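Local coordinates for protein pectate lyase/Amb allergen (Acidovorax citrulli, PDB 4HWV) that probably cleaves pectate, the polygalacturonate of plant cell walls, as a secreted, calcium-binding lyase of polysaccharide lyase family 1, at residues Leu53-Leu57 / Lys79-Ile83; Pro191-Ile195 / His233-Trp238; Tyr352-Asp358 / Ser385-Arg391; Pro395-Ala399 / Ala436-Ala441. One frame throughout, in Å; residues are numbered along the deposited sequence.

Contact 1: Leu53-Leu57 / Lys79-Ile83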
loop_
_atom_site.group_PDB
_atom_site.type_symbol
_atom_site.label_atom_id
_atom_site.label_comp_id
_atom_site.label_asym_id
_atom_site.label_seq_id
_atom_site.Cartn_x
_atom_site.Cartn_y
_atom_site.Cartn_z
ATOM N N LEU A 53 -18.283 4.360 16.655
ATOM C CA LEU A 53 -19.102 3.948 15.513
ATOM C C LEU A 53 -20.156 2.915 15.953
ATOM O O LEU A 53 -21.344 3.039 15.631
ATOM C CB LEU A 53 -18.201 3.362 14.422
ATOM C CG LEU A 53 -18.956 2.728 13.253
ATOM C CD1 LEU A 53 -19.828 3.715 12.485
ATOM C CD2 LEU A 53 -17.940 2.105 12.302
ATOM N N ILE A 54 -19.720 1.894 16.688
ATOM C CA ILE A 54 -20.649 0.880 17.184
ATOM C C ILE A 54 -21.718 1.488 18.102
ATOM O O ILE A 54 -22.900 1.184 17.959
ATOM C CB ILE A 54 -19.892 -0.272 17.870
ATOM C CG1 ILE A 54 -19.118 -1.065 16.820
ATOM C CG2 ILE A 54 -20.856 -1.182 18.659
ATOM C CD1 ILE A 54 -18.026 -1.953 17.410
ATOM N N GLN A 55 -21.331 2.360 19.037
ATOM C CA GLN A 55 -22.348 2.945 19.904
ATOM C C GLN A 55 -23.373 3.755 19.101
ATOM O O GLN A 55 -24.566 3.752 19.413
ATOM C CB GLN A 55 -21.740 3.815 21.010
ATOM C CG GLN A 55 -20.936 3.049 22.059
ATOM C CD GLN A 55 -21.714 1.962 22.798
ATOM O OE1 GLN A 55 -22.941 1.836 22.687
ATOM N NE2 GLN A 55 -20.981 1.151 23.554
ATOM N N ALA A 56 -22.931 4.454 18.064
ATOM C CA ALA A 56 -23.871 5.206 17.236
ATOM C C ALA A 56 -24.849 4.257 16.537
ATOM O O ALA A 56 -26.070 4.476 16.515
ATOM C CB ALA A 56 -23.123 6.075 16.236
ATOM N N LEU A 57 -24.318 3.172 15.988
ATOM C CA LEU A 57 -25.163 2.197 15.296
ATOM C C LEU A 57 -26.137 1.501 16.243
ATOM O O LEU A 57 -27.222 1.073 15.828
ATOM C CB LEU A 57 -24.285 1.154 14.592
ATOM C CG LEU A 57 -23.445 1.681 13.425
ATOM C CD1 LEU A 57 -22.392 0.672 13.036
ATOM C CD2 LEU A 57 -24.297 2.032 12.210
ATOM N N LYS A 79 -30.845 7.679 11.886
ATOM C CA LYS A 79 -29.616 8.183 12.487
ATOM C C LYS A 79 -28.671 8.673 11.406
ATOM O O LYS A 79 -28.615 8.138 10.290
ATOM C CB LYS A 79 -28.927 7.103 13.337
ATOM C CG LYS A 79 -28.330 5.960 12.499
ATOM C CD LYS A 79 -28.002 4.709 13.299
ATOM C CE LYS A 79 -29.246 3.970 13.768
ATOM N NZ LYS A 79 -30.160 3.599 12.621
ATOM N N VAL A 80 -27.895 9.690 11.763
ATOM C CA VAL A 80 -26.869 10.240 10.900
ATOM C C VAL A 80 -25.558 10.145 11.641
ATOM O O VAL A 80 -25.405 10.684 12.741
ATOM C CB VAL A 80 -27.184 11.701 10.522
ATOM C CG1 VAL A 80 -26.004 12.334 9.794
ATOM C CG2 VAL A 80 -28.454 11.742 9.672
ATOM N N ILE A 81 -24.612 9.423 11.036
ATOM C CA ILE A 81 -23.330 9.141 11.666
ATOM C C ILE A 81 -22.245 9.699 10.746
ATOM O O ILE A 81 -22.048 9.212 9.624
ATOM C CB ILE A 81 -23.134 7.618 11.880
ATOM C CG1 ILE A 81 -24.248 7.056 12.775
ATOM C CG2 ILE A 81 -21.760 7.346 12.467
ATOM C CD1 ILE A 81 -24.323 5.542 12.777
ATOM N N ARG A 82 -21.553 10.731 11.225
ATOM C CA ARG A 82 -20.504 11.372 10.446
ATOM C C ARG A 82 -19.152 10.821 10.869
ATOM O O ARG A 82 -18.887 10.668 12.060
ATOM C CB ARG A 82 -20.561 12.893 10.593
ATOM C CG ARG A 82 -21.881 13.450 10.091
ATOM C CD ARG A 82 -21.882 14.958 9.899
ATOM N NE ARG A 82 -23.222 15.400 9.522
ATOM C CZ ARG A 82 -23.665 15.506 8.270
ATOM N NH1 ARG A 82 -22.889 15.213 7.227
ATOM N NH2 ARG A 82 -24.914 15.899 8.072
ATOM N N ILE A 83 -18.319 10.489 9.882
ATOM C CA ILE A 83 -17.021 9.881 10.154
ATOM C C ILE A 83 -15.940 10.963 10.160
ATOM O O ILE A 83 -15.692 11.610 9.138
ATOM C CB ILE A 83 -16.649 8.832 9.078
ATOM C CG1 ILE A 83 -17.811 7.849 8.849
ATOM C CG2 ILE A 83 -15.297 8.163 9.423
ATOM C CD1 ILE A 83 -18.237 7.081 10.076
#
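Ile81 reaches from its strand into the flank of the helix carrying Leu53, Ala56 and Leu57, and each of its outer carbons has a partner there. From CB, which points toward the helix, the side chain forks. CG2 lies anti to the backbone N and goes to Leu53, whose CD1 is 4.1 Å from it. CG1 takes the other branch, beside the backbone N (chi1 -60°), and passes the methyl of Ala56, with CG1 to CB 3.8 Å. At the tip, CD1 of Ile81 touches two residues of the helix, 3.7 Å from Ala56 CB and 3.6 Å from Leu57 CD2. The side chains of Leu53 and Leu57 both cross that of Ile81 at about a right angle. Lys79 adds only the aliphatic part of its bent chain, CD lying 3.8 Å from Ala56 O, while its NZ is hydrogen-bonded to Ala77, Asp75 and Thr167. The short axes run nearly antiparallel, at 169° and 9.4 Å apart. Strands 44-47 and 167-171 pair in parallel with strand 79-83, and helix 50-57 packs on this group, with Val47 touching Ala56 and Ile81, and Leu169 also meeting Ile81.

Contact 2: Pro191-Ile195 / His233-Trp238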
loop_
_atom_site.group_PDB
_atom_site.type_symbol
_atom_site.label_atom_id
_atom_site.label_comp_id
_atom_site.label_asym_id
_atom_site.label_seq_id
_atom_site.Cartn_x
_atom_site.Cartn_y
_atom_site.Cartn_z
ATOM N N PRO A 191 -33.117 -8.491 9.183
ATOM C CA PRO A 191 -32.909 -7.758 7.935
ATOM C C PRO A 191 -33.270 -6.299 8.132
ATOM O O PRO A 191 -34.004 -5.947 9.066
ATOM C CB PRO A 191 -33.885 -8.436 6.972
ATOM C CG PRO A 191 -34.088 -9.785 7.539
ATOM C CD PRO A 191 -34.094 -9.579 9.022
ATOM N N VAL A 192 -32.759 -5.453 7.257
ATOM C CA VAL A 192 -32.870 -4.016 7.413
ATOM C C VAL A 192 -33.247 -3.359 6.092
ATOM O O VAL A 192 -33.172 -3.969 5.026
ATOM C CB VAL A 192 -31.524 -3.391 7.892
ATOM C CG1 VAL A 192 -31.098 -4.014 9.226
ATOM C CG2 VAL A 192 -30.438 -3.562 6.823
ATOM N N ALA A 193 -33.611 -2.090 6.161
ATOM C CA ALA A 193 -33.848 -1.307 4.962
ATOM C C ALA A 193 -33.357 0.108 5.175
ATOM O O ALA A 193 -33.280 0.588 6.312
ATOM C CB ALA A 193 -35.337 -1.275 4.617
ATOM N N ASN A 194 -33.055 0.774 4.062
ATOM C CA ASN A 194 -32.939 2.233 4.006
ATOM C C ASN A 194 -31.609 2.754 4.572
ATOM O O ASN A 194 -31.551 3.314 5.675
ATOM C CB ASN A 194 -34.139 2.905 4.666
ATOM C CG ASN A 194 -34.187 4.368 4.348
ATOM O OD1 ASN A 194 -33.764 4.779 3.253
ATOM N ND2 ASN A 194 -34.710 5.177 5.281
ATOM N N ILE A 195 -30.536 2.567 3.802
ATOM C CA ILE A 195 -29.178 2.889 4.248
ATOM C C ILE A 195 -28.481 3.725 3.182
ATOM O O ILE A 195 -28.583 3.421 1.983
ATOM C CB ILE A 195 -28.380 1.599 4.541
ATOM C CG1 ILE A 195 -28.941 0.907 5.792
ATOM C CG2 ILE A 195 -26.887 1.905 4.706
ATOM C CD1 ILE A 195 -28.471 -0.545 5.965
ATOM N N HIS A 233 -28.838 -8.730 3.442
ATOM C CA HIS A 233 -30.106 -8.634 4.188
ATOM C C HIS A 233 -30.557 -7.202 4.319
ATOM O O HIS A 233 -31.113 -6.817 5.340
ATOM C CB HIS A 233 -30.003 -9.287 5.577
ATOM C CG HIS A 233 -29.688 -10.746 5.510
ATOM N ND1 HIS A 233 -30.627 -11.687 5.142
ATOM C CD2 HIS A 233 -28.530 -11.426 5.715
ATOM C CE1 HIS A 233 -30.063 -12.884 5.126
ATOM N NE2 HIS A 233 -28.795 -12.754 5.481
ATOM N N ALA A 234 -30.335 -6.424 3.266
ATOM C CA ALA A 234 -30.785 -5.033 3.232
ATOM C C ALA A 234 -31.453 -4.719 1.918
ATOM O O ALA A 234 -31.005 -5.166 0.864
ATOM C CB ALA A 234 -29.626 -4.063 3.450
ATOM N N SER A 235 -32.524 -3.933 1.995
ATOM C CA SER A 235 -33.214 -3.390 0.829
ATOM C C SER A 235 -33.101 -1.872 0.875
ATOM O O SER A 235 -33.209 -1.293 1.961
ATOM C CB SER A 235 -34.696 -3.760 0.886
ATOM O OG SER A 235 -35.413 -3.182 -0.190
ATOM N N HIS A 236 -32.941 -1.228 -0.282
ATOM C CA HIS A 236 -32.908 0.249 -0.387
ATOM C C HIS A 236 -31.637 0.835 0.208
ATOM O O HIS A 236 -31.598 1.294 1.357
ATOM C CB HIS A 236 -34.193 0.893 0.137
ATOM C CG HIS A 236 -35.334 0.720 -0.800
ATOM N ND1 HIS A 236 -36.186 -0.357 -0.743
ATOM C CD2 HIS A 236 -35.715 1.443 -1.875
ATOM C CE1 HIS A 236 -37.083 -0.258 -1.707
ATOM N NE2 HIS A 236 -36.812 0.818 -2.417
ATOM N N VAL A 237 -30.585 0.750 -0.600
ATOM C CA VAL A 237 -29.229 1.065 -0.178
ATOM C C VAL A 237 -28.591 1.937 -1.248
ATOM O O VAL A 237 -28.583 1.558 -2.422
ATOM C CB VAL A 237 -28.382 -0.230 0.009
ATOM C CG1 VAL A 237 -26.945 0.114 0.353
ATOM C CG2 VAL A 237 -28.990 -1.136 1.091
ATOM N N TRP A 238 -28.069 3.089 -0.835
ATOM C CA TRP A 238 -27.446 4.028 -1.750
ATOM C C TRP A 238 -26.001 4.259 -1.300
ATOM O O TRP A 238 -25.750 4.784 -0.197
ATOM C CB TRP A 238 -28.222 5.350 -1.768
ATOM C CG TRP A 238 -27.708 6.342 -2.786
ATOM C CD1 TRP A 238 -27.242 6.073 -4.050
ATOM C CD2 TRP A 238 -27.597 7.764 -2.611
ATOM N NE1 TRP A 238 -26.874 7.242 -4.672
ATOM C CE2 TRP A 238 -27.083 8.297 -3.814
ATOM C CE3 TRP A 238 -27.898 8.648 -1.549
ATOM C CZ2 TRP A 238 -26.827 9.666 -3.980
ATOM C CZ3 TRP A 238 -27.656 10.009 -1.730
ATOM C CH2 TRP A 238 -27.111 10.497 -2.920
#
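Val192 and Ala234 meet side by side on one face of a parallel strand pair, CG2 of the valine 3.5 Å from CB of the alanine. With CG1 of Val192 anti to the carbonyl carbon (chi1 -59°), CG2 is left between the backbone N and the carbonyl carbon, and this branch also comes near His233 O. Further along the same face, Ile195 and Val237 repeat the pairing more loosely. Val237 turns CG1 anti to its backbone N, which leaves CG2 beside that N and 4.4 Å from Ile195 CB. Leu185 of strand 182-185 touches Ile195, Ala234 and Val237 and so lines this inner side. Ala193 and Ser235 occupy the other face, where Ala193 CB approaches Ser235 O.

Positive phi at Asn194 (78°) and His236 (71°) is consistent with both strands bending at the same level; the chain turns a corner at Ser235-His236. Both side chains have polar partners farther off: Asn194 is held by Thr34, Gly35 and Asn166, while the ring of His236 leads away from Asn194, bonds to His29 O and stacks on Tyr289. His233 lies about 11 Å, side chain to side chain, from the calcium ligands Asp227 and Asp282.

Backbone bonds confirm the register: Val192 N to His233 O at 2.9 Å before the corner, Trp238 N to Ile195 O at 2.9 Å after it. In-register parallel strands that turn a corner together, with apolar residues stacked inward from coil to coil, are characteristic of the right-handed parallel beta-helix of pectate lyases.

Contact 3: Tyr352-Asp358 / Ser385-Arg391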
loop_
_atom_site.group_PDB
_atom_site.type_symbol
_atom_site.label_atom_id
_atom_site.label_comp_id
_atom_site.label_asym_id
_atom_site.label_seq_id
_atom_site.Cartn_x
_atom_site.Cartn_y
_atom_site.Cartn_z
ATOM N N TYR A 352 -16.699 4.222 -16.016
ATOM C CA TYR A 352 -15.409 4.241 -16.696
ATOM C C TYR A 352 -14.551 3.124 -16.123
ATOM O O TYR A 352 -14.172 3.161 -14.946
ATOM C CB TYR A 352 -14.716 5.585 -16.473
ATOM C CG TYR A 352 -13.314 5.681 -17.030
ATOM C CD1 TYR A 352 -12.949 5.021 -18.200
ATOM C CD2 TYR A 352 -12.363 6.470 -16.408
ATOM C CE1 TYR A 352 -11.666 5.127 -18.711
ATOM C CE2 TYR A 352 -11.073 6.579 -16.911
ATOM C CZ TYR A 352 -10.739 5.906 -18.067
ATOM O OH TYR A 352 -9.471 6.029 -18.592
ATOM N N TYR A 353 -14.265 2.130 -16.960
ATOM C CA TYR A 353 -13.363 1.038 -16.624
ATOM C C TYR A 353 -11.983 1.384 -17.147
ATOM O O TYR A 353 -11.834 1.758 -18.313
ATOM C CB TYR A 353 -13.809 -0.233 -17.324
ATOM C CG TYR A 353 -15.145 -0.802 -16.907
ATOM C CD1 TYR A 353 -16.353 -0.295 -17.412
ATOM C CD2 TYR A 353 -15.203 -1.894 -16.047
ATOM C CE1 TYR A 353 -17.572 -0.868 -17.049
ATOM C CE2 TYR A 353 -16.408 -2.463 -15.678
ATOM C CZ TYR A 353 -17.588 -1.961 -16.187
ATOM O OH TYR A 353 -18.788 -2.531 -15.828
ATOM N N GLU A 354 -10.974 1.222 -16.303
ATOM C CA GLU A 354 -9.619 1.598 -16.654
ATOM C C GLU A 354 -8.633 0.600 -16.069
ATOM O O GLU A 354 -8.537 0.458 -14.842
ATOM C CB GLU A 354 -9.310 3.009 -16.139
ATOM C CG GLU A 354 -7.908 3.501 -16.495
ATOM C CD GLU A 354 -7.564 4.880 -15.941
ATOM O OE1 GLU A 354 -8.327 5.409 -15.106
ATOM O OE2 GLU A 354 -6.514 5.418 -16.335
ATOM N N ASN A 355 -7.899 -0.092 -16.936
ATOM C CA ASN A 355 -6.943 -1.096 -16.475
ATOM C C ASN A 355 -6.016 -1.466 -17.624
ATOM O O ASN A 355 -6.108 -0.899 -18.732
ATOM C CB ASN A 355 -7.674 -2.345 -15.934
ATOM C CG ASN A 355 -6.846 -3.130 -14.897
ATOM O OD1 ASN A 355 -5.644 -2.908 -14.756
ATOM N ND2 ASN A 355 -7.485 -4.077 -14.202
ATOM N N THR A 356 -5.130 -2.417 -17.354
ATOM C CA THR A 356 -4.316 -3.033 -18.384
ATOM C C THR A 356 -4.405 -4.543 -18.254
ATOM O O THR A 356 -4.651 -5.061 -17.168
ATOM C CB THR A 356 -2.853 -2.589 -18.284
ATOM O OG1 THR A 356 -2.100 -3.234 -19.325
ATOM C CG2 THR A 356 -2.246 -2.941 -16.924
ATOM N N ARG A 357 -4.167 -5.246 -19.359
ATOM C CA ARG A 357 -4.070 -6.700 -19.338
ATOM C C ARG A 357 -2.652 -7.169 -19.050
ATOM O O ARG A 357 -2.429 -8.364 -18.912
ATOM C CB ARG A 357 -4.545 -7.286 -20.675
ATOM C CG ARG A 357 -6.061 -7.123 -20.902
ATOM C CD ARG A 357 -6.562 -7.881 -22.134
ATOM N NE ARG A 357 -6.391 -9.324 -21.982
ATOM C CZ ARG A 357 -5.432 -10.030 -22.579
ATOM N NH1 ARG A 357 -4.562 -9.437 -23.398
ATOM N NH2 ARG A 357 -5.344 -11.339 -22.361
ATOM N N ASP A 358 -1.700 -6.238 -18.974
ATOM C CA ASP A 358 -0.297 -6.567 -18.719
ATOM C C ASP A 358 -0.186 -7.485 -17.500
ATOM O O ASP A 358 -0.584 -7.103 -16.402
ATOM C CB ASP A 358 0.480 -5.264 -18.481
ATOM C CG ASP A 358 1.991 -5.470 -18.397
ATOM O OD1 ASP A 358 2.450 -6.539 -17.949
ATOM O OD2 ASP A 358 2.732 -4.534 -18.773
ATOM N N SER A 385 -11.133 1.765 -21.003
ATOM C CA SER A 385 -9.754 1.948 -21.437
ATOM C C SER A 385 -8.970 0.758 -20.926
ATOM O O SER A 385 -8.752 0.631 -19.723
ATOM C CB SER A 385 -9.162 3.214 -20.831
ATOM O OG SER A 385 -7.773 3.286 -21.113
ATOM N N LEU A 386 -8.568 -0.115 -21.836
ATOM C CA LEU A 386 -7.951 -1.376 -21.458
ATOM C C LEU A 386 -6.683 -1.532 -22.275
ATOM O O LEU A 386 -6.737 -1.845 -23.472
ATOM C CB LEU A 386 -8.937 -2.532 -21.678
ATOM C CG LEU A 386 -8.465 -3.915 -21.218
ATOM C CD1 LEU A 386 -7.938 -3.854 -19.791
ATOM C CD2 LEU A 386 -9.610 -4.899 -21.309
ATOM N N ALA A 387 -5.549 -1.270 -21.627
ATOM C CA ALA A 387 -4.247 -1.353 -22.271
ATOM C C ALA A 387 -3.718 -2.779 -22.260
ATOM O O ALA A 387 -4.356 -3.694 -21.750
ATOM C CB ALA A 387 -3.264 -0.415 -21.578
ATOM N N GLY A 388 -2.535 -2.962 -22.825
ATOM C CA GLY A 388 -1.905 -4.265 -22.790
ATOM C C GLY A 388 -0.806 -4.318 -23.828
ATOM O O GLY A 388 -1.000 -3.888 -24.968
ATOM N N PRO A 389 0.373 -4.827 -23.439
ATOM C CA PRO A 389 1.514 -4.855 -24.352
ATOM C C PRO A 389 1.401 -5.969 -25.386
ATOM O O PRO A 389 2.135 -5.932 -26.370
ATOM C CB PRO A 389 2.690 -5.140 -23.411
ATOM C CG PRO A 389 2.083 -5.936 -22.309
ATOM C CD PRO A 389 0.740 -5.294 -22.089
ATOM N N ASP A 390 0.519 -6.945 -25.185
ATOM C CA ASP A 390 0.561 -8.135 -26.047
ATOM C C ASP A 390 -0.312 -8.051 -27.299
ATOM O O ASP A 390 0.116 -8.405 -28.397
ATOM C CB ASP A 390 0.221 -9.399 -25.250
ATOM N N ARG A 391 -1.542 -7.594 -27.128
ATOM C CA ARG A 391 -2.504 -7.543 -28.227
ATOM C C ARG A 391 -3.587 -6.532 -27.866
ATOM O O ARG A 391 -3.792 -6.240 -26.690
ATOM C CB ARG A 391 -3.153 -8.915 -28.430
ATOM C CG ARG A 391 -4.058 -9.354 -27.277
ATOM C CD ARG A 391 -5.105 -10.344 -27.754
ATOM N NE ARG A 391 -5.774 -11.043 -26.661
ATOM C CZ ARG A 391 -6.824 -10.564 -25.994
ATOM N NH1 ARG A 391 -7.320 -9.364 -26.292
ATOM N NH2 ARG A 391 -7.375 -11.279 -25.020
HETATM O O HOH W 1 -5.871 1.931 -19.537
#
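Tyr353 O begins the bonding between the strands by taking Ser385 N at 2.8 Å. Ser385 O then accepts Asn355 N, and Asn355 O accepts Ala387 N. The last bond runs from Arg357 N to Ala387 O at 2.9 Å. Side-chain bonds stiffen the end of the first strand: Asn355 OD1 takes Thr356 N, and Thr356 OG1, anti to its backbone N (chi1 180°), accepts Asp358 N at 3.1 Å, closing an ST turn. A water donates to Asn355 O; its further bond to Ser385 OG is doubtful, because it holds for one of two conformers of that serine.

Van der Waals contacts lie on both faces. Ser385 CB sits against the edge of the Tyr352 ring and its hydroxyl, 3.6 Å from Tyr352 OH, while Leu386 CD1 comes within 3.9 Å of Arg357 CG. Past the strands, Asp358 CB meets Pro389 CD at 3.6 Å, their side chains crossing at about a right angle.

The charged contact is a stack of two guanidinium groups. Arg357 lies flat on Arg391, centres 3.7 Å apart and planes at 16°. The like charges are probably eased by the salt bridge of Arg391 NH1 to Asp397 OD2.

Strand axes 1° apart, with Glu354, Asn355 and Thr356 level with Ser385, Leu386 and Ala387, fit successive coils of a parallel beta-helix, here near the end where the strands give way to loops.

Contact 4: Pro395-Ala399 / Ala436-Ala441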
loop_
_atom_site.group_PDB
_atom_site.type_symbol
_atom_site.label_atom_id
_atom_site.label_comp_id
_atom_site.label_asym_id
_atom_site.label_seq_id
_atom_site.Cartn_x
_atom_site.Cartn_y
_atom_site.Cartn_z
ATOM N N PRO A 395 -13.892 -6.915 -27.472
ATOM C CA PRO A 395 -15.154 -6.971 -26.727
ATOM C C PRO A 395 -15.255 -8.212 -25.854
ATOM O O PRO A 395 -15.782 -8.112 -24.756
ATOM C CB PRO A 395 -16.204 -6.971 -27.838
ATOM C CG PRO A 395 -15.564 -6.126 -28.909
ATOM C CD PRO A 395 -14.119 -6.557 -28.888
ATOM N N ALA A 396 -14.738 -9.344 -26.323
ATOM C CA ALA A 396 -14.768 -10.571 -25.536
ATOM C C ALA A 396 -13.978 -10.510 -24.234
ATOM O O ALA A 396 -14.181 -11.351 -23.370
ATOM C CB ALA A 396 -14.316 -11.752 -26.379
ATOM N N ASP A 397 -13.076 -9.535 -24.089
ATOM C CA ASP A 397 -12.371 -9.359 -22.817
ATOM C C ASP A 397 -13.241 -8.638 -21.796
ATOM O O ASP A 397 -12.937 -8.640 -20.601
ATOM C CB ASP A 397 -11.081 -8.544 -22.992
ATOM C CG ASP A 397 -10.077 -9.212 -23.915
ATOM O OD1 ASP A 397 -9.825 -10.430 -23.771
ATOM O OD2 ASP A 397 -9.529 -8.512 -24.785
ATOM N N VAL A 398 -14.307 -8.003 -22.276
ATOM C CA VAL A 398 -15.073 -7.053 -21.469
ATOM C C VAL A 398 -16.413 -7.607 -20.987
ATOM O O VAL A 398 -16.925 -7.185 -19.953
ATOM C CB VAL A 398 -15.255 -5.717 -22.239
ATOM C CG1 VAL A 398 -16.066 -4.691 -21.440
ATOM C CG2 VAL A 398 -13.889 -5.152 -22.604
ATOM N N ALA A 399 -16.975 -8.564 -21.720
ATOM C CA ALA A 399 -18.183 -9.235 -21.259
ATOM C C ALA A 399 -18.104 -10.710 -21.584
ATOM O O ALA A 399 -17.633 -11.088 -22.656
ATOM C CB ALA A 399 -19.422 -8.627 -21.894
ATOM N N ALA A 436 -17.886 -1.018 -29.101
ATOM C CA ALA A 436 -17.699 -2.444 -28.838
ATOM C C ALA A 436 -19.056 -3.089 -28.613
ATOM O O ALA A 436 -19.827 -2.649 -27.776
ATOM C CB ALA A 436 -16.823 -2.633 -27.612
ATOM N N ASP A 437 -19.348 -4.134 -29.369
ATOM C CA ASP A 437 -20.608 -4.853 -29.234
ATOM C C ASP A 437 -20.458 -5.956 -28.190
ATOM O O ASP A 437 -20.060 -7.074 -28.508
ATOM C CB ASP A 437 -21.025 -5.455 -30.588
ATOM C CG ASP A 437 -22.406 -6.095 -30.560
ATOM O OD1 ASP A 437 -22.955 -6.312 -29.458
ATOM O OD2 ASP A 437 -22.944 -6.366 -31.661
ATOM N N LEU A 438 -20.784 -5.661 -26.942
ATOM C CA LEU A 438 -20.598 -6.660 -25.891
ATOM C C LEU A 438 -21.598 -7.792 -26.022
ATOM O O LEU A 438 -21.302 -8.923 -25.667
ATOM C CB LEU A 438 -20.719 -6.038 -24.490
ATOM C CG LEU A 438 -19.725 -4.913 -24.171
ATOM C CD1 LEU A 438 -19.934 -4.406 -22.746
ATOM C CD2 LEU A 438 -18.260 -5.338 -24.385
ATOM N N THR A 439 -22.795 -7.487 -26.529
ATOM C CA THR A 439 -23.821 -8.516 -26.667
ATOM C C THR A 439 -23.363 -9.644 -27.601
ATOM O O THR A 439 -23.578 -10.817 -27.317
ATOM C CB THR A 439 -25.151 -7.914 -27.138
ATOM O OG1 THR A 439 -25.603 -6.951 -26.180
ATOM C CG2 THR A 439 -26.204 -8.996 -27.289
ATOM N N ALA A 440 -22.706 -9.286 -28.700
ATOM C CA ALA A 440 -22.170 -10.285 -29.616
ATOM C C ALA A 440 -21.147 -11.177 -28.912
ATOM O O ALA A 440 -21.123 -12.399 -29.115
ATOM C CB ALA A 440 -21.569 -9.615 -30.851
ATOM N N ALA A 441 -20.308 -10.575 -28.076
ATOM C CA ALA A 441 -19.339 -11.356 -27.312
ATOM C C ALA A 441 -20.033 -12.288 -26.329
ATOM O O ALA A 441 -19.644 -13.443 -26.169
ATOM C CB ALA A 441 -18.353 -10.454 -26.595
#
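Leu438 carries the buried part of this contact, its CD2 lying against Val398 with 3.7 Å to the CB of that valine. With CG beside the backbone N (chi1 -59°), the leucine sends its methyls across Val398, and the two side chains meet at a slant. Its own CB packs on Ala399 CB at 3.9 Å, so stem and tip are both engaged; Phe424 of strand 423-427 touches Leu438 and Ala399 as well. Leu438, Val398, Ala399 and Ala436 are all buried.

On the solvent side Ala396 is exposed and Pro395 and Ala441 partly so, and they meet their partners through single carbons. Ala441 CB comes 3.7 Å from Ala396 CA, while Pro395 offers its ring CG to the buried Ala436 CB at 3.9 Å.

No hydrogen bond joins the segments, but each is braced internally. Pro395 O accepts both Val398 N and Ala399 N. Asp437 OD1 takes Ala440 N at 3.1 Å, from well above the carboxylate plane. Outside them, Asp426 of strand 423-427 holds Leu438 N and Thr439 OG1.

Asp437 is thus the N-cap of helix 438-445, and the first turn of that helix packs on the loop between strands 376-387 and 399-401.

The contacts follow one another in series along the chain, each closing before the next opens. Contacts 1, 2 and 3 involve strands linked by successive parallel pairings: 79-83 pairs with 167-171, then 192-198, 237-240, 290-293, 324-327, 345-356 and 376-387. Contacts 1 and 2 have centres about 16 Å apart, whereas contacts 1 and 3 lie about 40 Å apart, on opposite sides of the chain's centre. Contacts 3 and 4 are neighbours that touch, with centres about 15 Å apart. The set therefore samples the length of the beta-helix, with contact 2 nearest the calcium site.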